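PDB 4ZNM: C-domain type II peptide synthetase from Streptomyces globisporus, which is a condensation domain of the nonribosomal peptide synthetase type, built on the two-lobed fold of the CoA-dependent acyltransferase superfamily. Local coordinates for residues G106-S111 against G142-K147. Numbering follows the deposited sequence.
Sequences GDVDES and GRFDQK
Gly106 and Phe144 meet where the edge strand 101-104 of a mixed sheet runs out beside its parallel neighbour 137-143, within a beta-alpha-beta unit whose helix 110-125 starts only a few residues further on. Gly106 O lies at the rim of the Phe144 ring, close to its plane and 3.4 Å from CD1. The same oxygen comes within 3.5 Å of Phe144 CA, a bent CA-H...O contact. With CG beside its backbone N and anti to the carbonyl carbon (chi1 -58°), Phe144 brings this rim to the peptide. Val108 CG2 approaches the ring obliquely, a loose apolar touch, while Leu105 and Arg113 also pack against Phe144. An inverse gamma turn centred on Asp107, with a weak bond from Val108 N to Gly106 O, carries the chain on toward the helix, where Asp109 takes the N-cap position and its OD1 accepts from Glu112 N.

With CG anti to the backbone N (chi1 -171°), Asp107 turns its carboxylate to the side of Asp145 and Arg113, leaving OD1 4.3 Å from Asp145 OD2. Arg113 forms salt bridges to both carboxylates, which probably offsets the repulsion between the two acids. Asp145 OD1 closes an Asx turn by accepting from Lys147 N on its anti side (2.9 Å), 24° out of the carboxylate plane, while OD2 is taken by the salt bridge to Arg113.

As the strands part, a water takes over from direct backbone pairing: it accepts from Gly106 N at 2.9 Å and lies within donating distance of two carbonyls, 3.1 Å from Arg143 O and 2.8 Å from Phe144 O.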
ATOM      1  N   GLY A 106       5.292 -28.515  -6.595  1.00 25.48           N
ATOM      2  CA  GLY A 106       6.158 -29.631  -6.303  1.00 32.08           C
ATOM      3  C   GLY A 106       6.135 -30.018  -4.842  1.00 30.62           C
ATOM      4  O   GLY A 106       6.005 -29.180  -3.971  1.00 23.40           O
ATOM      5  N   ASP A 107       6.268 -31.305  -4.575  1.00 30.36           N
ATOM      6  CA  ASP A 107       6.304 -31.790  -3.194  1.00 41.37           C
ATOM      7  C   ASP A 107       7.725 -31.659  -2.666  1.00 38.21           C
ATOM      8  O   ASP A 107       8.468 -32.622  -2.672  1.00 37.81           O
ATOM      9  CB  ASP A 107       5.834 -33.242  -3.119  1.00 45.97           C
ATOM     10  CG  ASP A 107       5.646 -33.733  -1.683  1.00 50.27           C
ATOM     11  OD1 ASP A 107       6.201 -33.110  -0.754  1.00 46.69           O
ATOM     12  OD2 ASP A 107       4.951 -34.757  -1.491  1.00 53.12           O
ATOM     13  N   VAL A 108       8.096 -30.468  -2.210  1.00 32.69           N
ATOM     14  CA  VAL A 108       9.479 -30.215  -1.810  1.00 34.53           C
ATOM     15  C   VAL A 108       9.581 -29.883  -0.317  1.00 32.84           C
ATOM     16  O   VAL A 108       8.572 -29.685   0.352  1.00 38.81           O
ATOM     17  CB  VAL A 108      10.080 -29.089  -2.662  1.00 27.17           C
ATOM     18  CG1 VAL A 108      10.244 -29.536  -4.108  1.00 66.97           C
ATOM     19  CG2 VAL A 108       9.205 -27.816  -2.582  1.00 35.62           C
ATOM     20  N   ASP A 109      10.800 -29.815   0.201  1.00 37.30           N
ATOM     21  CA  ASP A 109      11.010 -29.605   1.643  1.00 38.58           C
ATOM     22  C   ASP A 109      10.629 -28.165   2.032  1.00 32.58           C
ATOM     23  O   ASP A 109      10.490 -27.288   1.160  1.00 31.63           O
ATOM     24  CB  ASP A 109      12.463 -29.951   2.027  1.00 57.15           C
ATOM     25  CG  ASP A 109      13.486 -29.043   1.371  1.00 80.04           C
ATOM     26  OD1 ASP A 109      13.256 -27.817   1.315  1.00 82.66           O
ATOM     27  OD2 ASP A 109      14.538 -29.561   0.930  1.00 89.18           O
ATOM     28  N   GLU A 110      10.430 -27.909   3.321  1.00 39.87           N
ATOM     29  CA  GLU A 110       9.792 -26.655   3.751  1.00 40.07           C
ATOM     30  C   GLU A 110      10.490 -25.402   3.231  1.00 40.82           C
ATOM     31  O   GLU A 110       9.829 -24.476   2.715  1.00 48.25           O
ATOM     32  CB  GLU A 110       9.712 -26.595   5.282  1.00 49.11           C
ATOM     33  CG  GLU A 110       9.130 -25.261   5.840  1.00 49.48           C
ATOM     34  CD  GLU A 110       7.750 -24.915   5.262  1.00 43.88           C
ATOM     35  OE1 GLU A 110       7.065 -25.849   4.790  1.00 46.39           O
ATOM     36  OE2 GLU A 110       7.347 -23.718   5.267  1.00 39.18           O
ATOM     37  N   SER A 111      11.813 -25.325   3.369  1.00 39.17           N
ATOM     38  CA  SER A 111      12.504 -24.107   2.924  1.00 42.72           C
ATOM     39  C   SER A 111      12.290 -23.892   1.412  1.00 46.54           C
ATOM     40  O   SER A 111      12.178 -22.763   0.931  1.00 43.42           O
ATOM     41  CB  SER A 111      13.995 -24.145   3.246  1.00 49.66           C
ATOM     42  OG  SER A 111      14.655 -25.183   2.555  1.00 61.96           O
ATOM     43  N   GLY A 142      -0.873 -22.128  -6.144  1.00 19.04           N
ATOM     44  CA  GLY A 142       0.265 -23.019  -6.270  1.00 21.75           C
ATOM     45  C   GLY A 142       0.230 -24.126  -5.229  1.00 19.84           C
ATOM     46  O   GLY A 142       0.372 -23.859  -4.047  1.00 17.84           O
ATOM     47  N   ARG A 143       0.045 -25.370  -5.647  1.00 18.68           N
ATOM     48  CA  ARG A 143      -0.088 -26.468  -4.664  1.00 18.90           C
ATOM     49  C   ARG A 143       1.196 -27.214  -4.551  1.00 19.77           C
ATOM     50  O   ARG A 143       1.783 -27.586  -5.547  1.00 24.99           O
ATOM     51  CB  ARG A 143      -1.203 -27.404  -5.062  1.00 18.85           C
ATOM     52  CG  ARG A 143      -2.529 -26.686  -5.295  1.00 21.49           C
ATOM     53  CD  ARG A 143      -3.669 -27.670  -5.455  1.00 21.02           C
ATOM     54  NE  ARG A 143      -4.020 -28.259  -4.184  1.00 28.11           N
ATOM     55  CZ  ARG A 143      -5.026 -29.109  -3.996  1.00 28.77           C
ATOM     56  NH1 ARG A 143      -5.810 -29.472  -5.008  1.00 24.89           N
ATOM     57  NH2 ARG A 143      -5.243 -29.600  -2.791  1.00 26.42           N
ATOM     58  N   PHE A 144       1.628 -27.469  -3.329  1.00 24.03           N
ATOM     59  CA  PHE A 144       2.750 -28.367  -3.109  1.00 23.73           C
ATOM     60  C   PHE A 144       2.332 -29.829  -3.048  1.00 23.23           C
ATOM     61  O   PHE A 144       3.000 -30.711  -3.605  1.00 23.65           O
ATOM     62  CB  PHE A 144       3.454 -27.984  -1.823  1.00 22.89           C
ATOM     63  CG  PHE A 144       3.948 -26.560  -1.827  1.00 23.57           C
ATOM     64  CD1 PHE A 144       5.040 -26.191  -2.596  1.00 25.64           C
ATOM     65  CD2 PHE A 144       3.324 -25.598  -1.060  1.00 28.80           C
ATOM     66  CE1 PHE A 144       5.500 -24.877  -2.586  1.00 27.76           C
ATOM     67  CE2 PHE A 144       3.788 -24.302  -1.046  1.00 32.45           C
ATOM     68  CZ  PHE A 144       4.872 -23.942  -1.816  1.00 30.48           C
ATOM     69  N   ASP A 145       1.261 -30.081  -2.320  1.00 24.30           N
ATOM     70  CA  ASP A 145       0.744 -31.439  -2.135  1.00 24.90           C
ATOM     71  C   ASP A 145      -0.720 -31.262  -1.756  1.00 25.26           C
ATOM     72  O   ASP A 145      -1.258 -30.145  -1.884  1.00 22.57           O
ATOM     73  CB  ASP A 145       1.562 -32.227  -1.105  1.00 25.11           C
ATOM     74  CG  ASP A 145       1.549 -31.598   0.285  1.00 31.82           C
ATOM     75  OD1 ASP A 145       0.513 -31.004   0.652  1.00 30.43           O
ATOM     76  OD2 ASP A 145       2.563 -31.721   1.024  1.00 37.30           O
ATOM     77  N   GLN A 146      -1.385 -32.335  -1.350  1.00 21.78           N
ATOM     78  CA  GLN A 146      -2.843 -32.314  -1.211  1.00 24.18           C
ATOM     79  C   GLN A 146      -3.289 -31.475  -0.005  1.00 26.96           C
ATOM     80  O   GLN A 146      -4.481 -31.200   0.159  1.00 27.80           O
ATOM     81  CB  GLN A 146      -3.394 -33.748  -1.106  1.00 36.22           C
ATOM     82  CG  GLN A 146      -3.414 -34.495  -2.440  1.00 33.36           C
ATOM     83  CD  GLN A 146      -4.365 -33.849  -3.450  1.00 40.43           C
ATOM     84  OE1 GLN A 146      -5.579 -33.820  -3.257  1.00 44.50           O
ATOM     85  NE2 GLN A 146      -3.808 -33.292  -4.506  1.00 43.10           N
ATOM     86  N   LYS A 147      -2.349 -31.046   0.826  1.00 20.22           N
ATOM     87  CA  LYS A 147      -2.729 -30.284   2.028  1.00 22.51           C
ATOM     88  C   LYS A 147      -1.900 -29.018   2.278  1.00 23.91           C
ATOM     89  O   LYS A 147      -2.102 -28.336   3.298  1.00 20.02           O
ATOM     90  CB  LYS A 147      -2.644 -31.200   3.271  1.00 29.26           C
ATOM     91  CG  LYS A 147      -1.282 -31.812   3.491  1.00 47.63           C
ATOM     92  CD  LYS A 147      -1.273 -32.775   4.681  1.00 70.99           C
ATOM     93  CE  LYS A 147       0.085 -33.436   4.849  1.00 83.26           C
ATOM     94  NZ  LYS A 147       0.457 -34.256   3.665  1.00 83.90           N
TER
HETATM   95  O   HOH W   1       2.993 -30.314  -6.359  1.00 32.26           O